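Prolyl 4-hydroxylase alpha subunit Fe(2+) 2OG dioxygenase domain-containing protein (Burkholderia ambifaria, PDB 3W21) probably acts as an iron(II)- and 2-oxoglutarate-dependent dioxygenase of the prolyl 4-hydroxylase type, held here with zinc and 2-oxoglutarate. Local coordinates at residues I38-V43 and L237-S242; G179-I184 and R255-L260. All blocks are in the same frame, centred on the assembly; numbering follows the deposited sequence.

Contact 1: I38-V43 and L237-S242; sequences IVMDIV and LTLFQS. With AKG (2-oxoglutaric acid), chain D.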
loop_
_atom_site.group_PDB
_atom_site.type_symbol
_atom_site.label_atom_id
_atom_site.label_comp_id
_atom_site.label_asym_id
_atom_site.label_seq_id
_atom_site.Cartn_x
_atom_site.Cartn_y
_atom_site.Cartn_z
ATOM N N ILE A 38 -16.217 15.632 23.733
ATOM C CA ILE A 38 -15.902 17.040 24.120
ATOM C C ILE A 38 -16.035 17.949 22.896
ATOM O O ILE A 38 -15.554 17.600 21.839
ATOM C CB ILE A 38 -14.494 17.159 24.681
ATOM C CG1 ILE A 38 -14.377 16.289 25.937
ATOM C CG2 ILE A 38 -14.138 18.643 24.990
ATOM C CD1 ILE A 38 -12.993 16.309 26.534
ATOM N N VAL A 39 -16.747 19.068 23.029
ATOM C CA VAL A 39 -16.944 19.995 21.902
ATOM C C VAL A 39 -16.250 21.308 22.279
ATOM O O VAL A 39 -16.531 21.849 23.351
ATOM C CB VAL A 39 -18.470 20.177 21.596
ATOM C CG1 VAL A 39 -18.739 21.216 20.475
ATOM C CG2 VAL A 39 -19.029 18.866 21.144
HETATM N N MSE A 40 -15.318 21.752 21.440
HETATM C CA MSE A 40 -14.431 22.898 21.759
HETATM C C MSE A 40 -14.548 23.930 20.656
HETATM O O MSE A 40 -14.631 23.576 19.452
HETATM C CB MSE A 40 -12.976 22.384 21.779
HETATM C CG MSE A 40 -12.708 21.145 22.656
HETATM SE SE MSE A 40 -10.786 20.632 22.583
HETATM C CE MSE A 40 -10.013 22.207 23.546
ATOM N N ASP A 41 -14.510 25.203 21.035
ATOM C CA ASP A 41 -14.616 26.270 20.079
ATOM C C ASP A 41 -13.238 26.672 19.588
ATOM O O ASP A 41 -12.500 27.367 20.278
ATOM C CB ASP A 41 -15.249 27.469 20.775
ATOM C CG ASP A 41 -16.677 27.226 21.153
ATOM O OD1 ASP A 41 -17.214 26.137 20.871
ATOM O OD2 ASP A 41 -17.265 28.136 21.758
ATOM N N ILE A 42 -12.848 26.163 18.419
ATOM C CA ILE A 42 -11.495 26.314 17.962
ATOM C C ILE A 42 -11.280 27.513 17.044
ATOM O O ILE A 42 -10.348 28.277 17.232
ATOM C CB ILE A 42 -11.001 25.034 17.262
ATOM C CG1 ILE A 42 -11.206 23.815 18.156
ATOM C CG2 ILE A 42 -9.535 25.158 16.956
ATOM C CD1 ILE A 42 -10.337 23.817 19.398
ATOM N N VAL A 43 -12.106 27.651 16.022
ATOM C CA VAL A 43 -11.797 28.641 15.022
ATOM C C VAL A 43 -12.887 29.719 15.018
ATOM O O VAL A 43 -14.059 29.389 14.847
ATOM C CB VAL A 43 -11.334 28.071 13.634
ATOM C CG1 VAL A 43 -11.549 26.572 13.458
ATOM C CG2 VAL A 43 -11.722 28.928 12.426
ATOM N N LEU A 237 -14.729 21.889 17.251
ATOM C CA LEU A 237 -14.084 20.599 17.109
ATOM C C LEU A 237 -14.785 19.613 18.024
ATOM O O LEU A 237 -14.852 19.849 19.222
ATOM C CB LEU A 237 -12.617 20.683 17.562
ATOM C CG LEU A 237 -11.817 19.358 17.730
ATOM C CD1 LEU A 237 -11.605 18.684 16.366
ATOM C CD2 LEU A 237 -10.470 19.618 18.404
ATOM N N THR A 238 -15.253 18.480 17.482
ATOM C CA THR A 238 -15.868 17.505 18.299
ATOM C C THR A 238 -14.911 16.280 18.422
ATOM O O THR A 238 -14.505 15.657 17.416
ATOM C CB THR A 238 -17.151 17.061 17.632
ATOM O OG1 THR A 238 -17.965 18.211 17.479
ATOM C CG2 THR A 238 -17.903 15.971 18.479
ATOM N N LEU A 239 -14.582 15.953 19.654
ATOM C CA LEU A 239 -13.689 14.843 20.001
ATOM C C LEU A 239 -14.587 13.820 20.767
ATOM O O LEU A 239 -15.369 14.191 21.662
ATOM C CB LEU A 239 -12.600 15.370 20.935
ATOM C CG LEU A 239 -11.691 16.405 20.274
ATOM C CD1 LEU A 239 -10.781 16.964 21.366
ATOM C CD2 LEU A 239 -10.907 15.680 19.170
ATOM N N PHE A 240 -14.481 12.551 20.415
ATOM C CA PHE A 240 -15.353 11.553 21.040
ATOM C C PHE A 240 -14.771 10.152 20.940
ATOM O O PHE A 240 -13.894 9.899 20.106
ATOM C CB PHE A 240 -16.744 11.582 20.379
ATOM C CG PHE A 240 -16.742 11.120 18.918
ATOM C CD1 PHE A 240 -16.340 11.973 17.908
ATOM C CD2 PHE A 240 -17.207 9.831 18.580
ATOM C CE1 PHE A 240 -16.324 11.573 16.567
ATOM C CE2 PHE A 240 -17.187 9.434 17.251
ATOM C CZ PHE A 240 -16.777 10.299 16.254
ATOM N N GLN A 241 -15.287 9.240 21.790
ATOM C CA GLN A 241 -14.808 7.856 21.831
ATOM C C GLN A 241 -15.582 7.141 20.690
ATOM O O GLN A 241 -16.831 6.979 20.757
ATOM C CB GLN A 241 -15.144 7.239 23.183
ATOM C CG GLN A 241 -14.332 7.886 24.305
ATOM C CD GLN A 241 -14.250 7.051 25.590
ATOM O OE1 GLN A 241 -14.295 7.598 26.711
ATOM N NE2 GLN A 241 -14.206 5.742 25.446
ATOM N N SER A 242 -14.879 6.820 19.618
ATOM C CA SER A 242 -15.536 6.385 18.359
ATOM C C SER A 242 -16.018 4.918 18.414
ATOM O O SER A 242 -16.736 4.468 17.501
ATOM C CB SER A 242 -14.591 6.602 17.168
ATOM O OG SER A 242 -13.437 5.728 17.339
HETATM C C1 AKG D . -16.591 10.172 12.420
HETATM O O1 AKG D . -16.297 8.953 12.538
HETATM O O2 AKG D . -15.825 11.099 12.807
HETATM C C2 AKG D . -17.907 10.480 11.820
HETATM O O5 AKG D . -18.879 9.758 12.026
HETATM C C3 AKG D . -18.070 11.684 10.926
HETATM C C4 AKG D . -18.097 12.971 11.752
HETATM C C5 AKG D . -18.297 14.125 10.794
HETATM O O3 AKG D . -19.328 14.806 10.974
HETATM O O4 AKG D . -17.464 14.356 9.863
#
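Met40 reaches across to Leu239 and Leu237 on one face of an antiparallel strand pair, while Val39 and Thr238 meet on the other. The strands 38-41 and 237-241 run at 160° to each other, and two reciprocal pairs of backbone hydrogen bonds set their register, joining Ile38 with Leu239 and Met40 with Leu237. The bond from Leu239 N to Ile38 O, 2.9 Å long, is nearly straight; its return partner, from Ile38 N to Leu239 O, is shorter at 2.7 Å. This pairing belongs to the main sheet of the chain, consistent with the double-stranded beta-helix of 2-oxoglutarate dioxygenases.

Met40 is a selenomethionine whose CG lies opposite the carbonyl carbon and next to the backbone N (chi1 -52°). The chain then extends and bends at its third torsion (68°), which turns the terminal methyl off the partner strand and leaves the selenium as the touching atom. SE approaches Leu239 CD1 at 3.9 Å, the two side chains slanting across each other, and Leu237 CD2 at 4.3 Å. Beyond the end of the strand, Ile42 sends its CG1 branch against the root of Leu237: the separation of CG1 from Leu237 CB, 3.5 Å, is tighter than usual for two carbons.

In the non-hydrogen-bonded pair, Val39 and Thr238 point the same way, alongside each other, with Val39 CG2 at 3.9 Å from Thr238 OG1. The Phe240 ring leaves this contact and turns an edge to 2-oxoglutarate, C1 of which lies in the ring plane.

Helix 23-31 packs on the face bearing Ile38, Met40, Leu237 and Leu239, through Ala26, Ile23 and Leu30. Strand 4-10 flanks 38-41 as the next strand of the sheet, and strand 178-183, which touches the ligand, does the same for 237-241.

Contact 2: G179-I184 and R255-L260; sequences GGFLTI and RRTMGL. With AKG (2-oxoglutaric acid), chain D.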
loop_
_atom_site.group_PDB
_atom_site.type_symbol
_atom_site.label_atom_id
_atom_site.label_comp_id
_atom_site.label_asym_id
_atom_site.label_seq_id
_atom_site.Cartn_x
_atom_site.Cartn_y
_atom_site.Cartn_z
ATOM N N GLY A 179 -12.508 9.831 17.662
ATOM C CA GLY A 179 -12.706 10.553 16.414
ATOM C C GLY A 179 -12.608 12.033 16.742
ATOM O O GLY A 179 -13.050 12.467 17.864
ATOM N N GLY A 180 -12.049 12.831 15.789
ATOM C CA GLY A 180 -12.005 14.284 16.007
ATOM C C GLY A 180 -12.407 14.888 14.661
ATOM O O GLY A 180 -11.818 14.541 13.592
ATOM N N PHE A 181 -13.407 15.767 14.706
ATOM C CA PHE A 181 -13.783 16.463 13.498
ATOM C C PHE A 181 -14.115 17.924 13.789
ATOM O O PHE A 181 -14.804 18.237 14.740
ATOM C CB PHE A 181 -14.888 15.741 12.693
ATOM C CG PHE A 181 -16.274 15.706 13.360
ATOM C CD1 PHE A 181 -17.223 16.725 13.125
ATOM C CD2 PHE A 181 -16.632 14.661 14.228
ATOM C CE1 PHE A 181 -18.513 16.669 13.701
ATOM C CE2 PHE A 181 -17.930 14.619 14.840
ATOM C CZ PHE A 181 -18.882 15.603 14.559
ATOM N N LEU A 182 -13.613 18.785 12.902
ATOM C CA LEU A 182 -13.863 20.212 12.951
ATOM C C LEU A 182 -14.947 20.492 11.949
ATOM O O LEU A 182 -14.830 20.109 10.787
ATOM C CB LEU A 182 -12.565 20.906 12.499
ATOM C CG LEU A 182 -12.632 22.408 12.304
ATOM C CD1 LEU A 182 -13.235 23.041 13.547
ATOM C CD2 LEU A 182 -11.202 22.921 11.939
ATOM N N THR A 183 -16.007 21.167 12.379
ATOM C CA THR A 183 -17.076 21.554 11.451
ATOM C C THR A 183 -16.704 22.887 10.785
ATOM O O THR A 183 -16.294 23.841 11.473
ATOM C CB THR A 183 -18.456 21.661 12.175
ATOM O OG1 THR A 183 -18.872 20.342 12.636
ATOM C CG2 THR A 183 -19.507 22.107 11.206
ATOM N N ILE A 184 -16.838 22.923 9.463
ATOM C CA ILE A 184 -16.504 24.099 8.692
ATOM C C ILE A 184 -17.764 24.818 8.199
ATOM O O ILE A 184 -17.793 26.021 8.265
ATOM C CB ILE A 184 -15.603 23.792 7.454
ATOM C CG1 ILE A 184 -14.212 23.337 7.886
ATOM C CG2 ILE A 184 -15.475 25.045 6.557
ATOM C CD1 ILE A 184 -13.506 24.223 8.895
ATOM N N ARG A 255 -23.038 20.318 4.118
ATOM C CA ARG A 255 -22.320 20.342 5.405
ATOM C C ARG A 255 -20.877 19.953 5.098
ATOM O O ARG A 255 -20.631 19.020 4.312
ATOM C CB ARG A 255 -22.956 19.357 6.413
ATOM C CG ARG A 255 -22.352 19.417 7.833
ATOM C CD ARG A 255 -22.893 18.398 8.842
ATOM N NE ARG A 255 -22.260 17.090 8.700
ATOM C CZ ARG A 255 -21.613 16.411 9.654
ATOM N NH1 ARG A 255 -21.518 16.862 10.913
ATOM N NH2 ARG A 255 -21.085 15.229 9.340
ATOM N N ARG A 256 -19.929 20.698 5.668
ATOM C CA ARG A 256 -18.513 20.422 5.435
ATOM C C ARG A 256 -17.777 20.221 6.780
ATOM O O ARG A 256 -17.971 20.994 7.722
ATOM C CB ARG A 256 -17.871 21.563 4.615
ATOM C CG ARG A 256 -18.297 21.563 3.160
ATOM C CD ARG A 256 -17.482 22.555 2.359
ATOM N NE ARG A 256 -17.675 23.921 2.826
ATOM C CZ ARG A 256 -16.701 24.822 2.828
ATOM N NH1 ARG A 256 -15.493 24.480 2.398
ATOM N NH2 ARG A 256 -16.933 26.050 3.264
ATOM N N THR A 257 -16.984 19.152 6.847
ATOM C CA THR A 257 -16.126 18.840 8.016
ATOM C C THR A 257 -14.762 18.319 7.577
ATOM O O THR A 257 -14.568 17.966 6.406
ATOM C CB THR A 257 -16.729 17.748 8.943
ATOM O OG1 THR A 257 -16.800 16.513 8.234
ATOM C CG2 THR A 257 -18.132 18.143 9.490
HETATM N N MSE A 258 -13.821 18.264 8.522
HETATM C CA MSE A 258 -12.501 17.705 8.284
HETATM C C MSE A 258 -12.324 16.768 9.452
HETATM O O MSE A 258 -12.553 17.215 10.568
HETATM C CB MSE A 258 -11.605 18.888 8.685
HETATM C CG MSE A 258 -10.485 19.167 7.767
HETATM SE SE MSE A 258 -9.931 20.973 8.404
HETATM C CE MSE A 258 -10.980 21.772 7.012
ATOM N N GLY A 259 -11.795 15.555 9.268
ATOM C CA GLY A 259 -11.748 14.644 10.426
ATOM C C GLY A 259 -10.530 13.748 10.419
ATOM O O GLY A 259 -9.893 13.555 9.394
ATOM N N LEU A 260 -10.238 13.160 11.566
ATOM C CA LEU A 260 -9.286 12.076 11.630
ATOM C C LEU A 260 -9.589 11.286 12.920
ATOM O O LEU A 260 -10.521 11.633 13.618
ATOM C CB LEU A 260 -7.873 12.654 11.590
ATOM C CG LEU A 260 -7.060 13.257 12.762
ATOM C CD1 LEU A 260 -6.013 14.328 12.349
ATOM C CD2 LEU A 260 -7.738 13.581 14.068
HETATM C C1 AKG D . -16.591 10.172 12.420
HETATM O O1 AKG D . -16.297 8.953 12.538
HETATM O O2 AKG D . -15.825 11.099 12.807
HETATM C C2 AKG D . -17.907 10.480 11.820
HETATM O O5 AKG D . -18.879 9.758 12.026
HETATM C C3 AKG D . -18.070 11.684 10.926
HETATM C C4 AKG D . -18.097 12.971 11.752
HETATM C C5 AKG D . -18.297 14.125 10.794
HETATM O O3 AKG D . -19.328 14.806 10.974
HETATM O O4 AKG D . -17.464 14.356 9.863
#
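Phe181 sets its ring atom CD1 near the methyl of Thr257, whereas toward Gly259 it is CB that comes close, 4.0 Å from Gly259 CA. A first torsion of 68° puts CG between the backbone N and the carbonyl carbon, which presents one ring face to 2-oxoglutarate: AKG C4 lies over it toward the rim, with CD2 of Phe181 its nearest ring atom at 3.3 Å.

Thr257 takes a similar first torsion (65°), which aims OG1 at the ligand's C5 carboxylate; it donates a hydrogen bond to AKG O4 over 2.8 Å. Its methyl, CG2, stands over the centre of the Arg255 guanidinium, 3.8 Å above that plane. Arg255 extends through its first two torsions and bends at the third (82°), bringing the guanidinium edge to the same carboxylate. The bond from NH1 of Arg255 to AKG O3, 3.0 Å, is weak, and the position of NH2 is less certain.

Reciprocal backbone hydrogen bonds join Gly180 with Leu260 and Leu182 with Met258, and a fifth runs from Ile184 N to Arg256 O; Phe181-Gly259 and Thr183-Thr257 are the non-hydrogen-bonded pairs. This antiparallel pairing belongs to the double-stranded beta-helix expected of 2-oxoglutarate dioxygenases. Arg255 comes nine residues after the metal ligand His246, consistent with the basic residue that binds the distal carboxylate in this family; Arg141 and Tyr143 of strand 139-143 also hydrogen-bond the ligand.

On the face away from the ligand, Leu182 and Met258 share the cover of Phe112 from helix 111-120. Ile184, at the corner of the chain, divides its branches: CG1 touches the selenomethionine methyl, CE of Met258, at 3.7 Å, whereas CG2 lies over one face of the Arg256 guanidinium, 3.7 Å from NH2 of Arg256. That arginine also makes a cation-pi contact with Trp52 of helix 48-53.

How the contacts relate
Contacts 1 and 2 are the outer two of three successive strand pairings in one sheet, the middle one being 236-241 with 178-183; their centres lie about 9 Å apart. Two probable backbone hydrogen bonds stitch them, Thr238 N to Phe181 O and Gly179 N to Phe240 O, each 2.8 Å, and Leu239 CD2 packs on Gly180 CA at 3.6 Å. Both reach 2-oxoglutarate, but unequally. Contact 2 grips the C5 carboxylate, whereas contact 1 meets the C1 carboxylate end through Phe240, with CZ at 3.7 Å from AKG O2. The zinc ion is about 10 Å from the side chain of Thr238 and, by nearest approach, about 7 Å from Gly179.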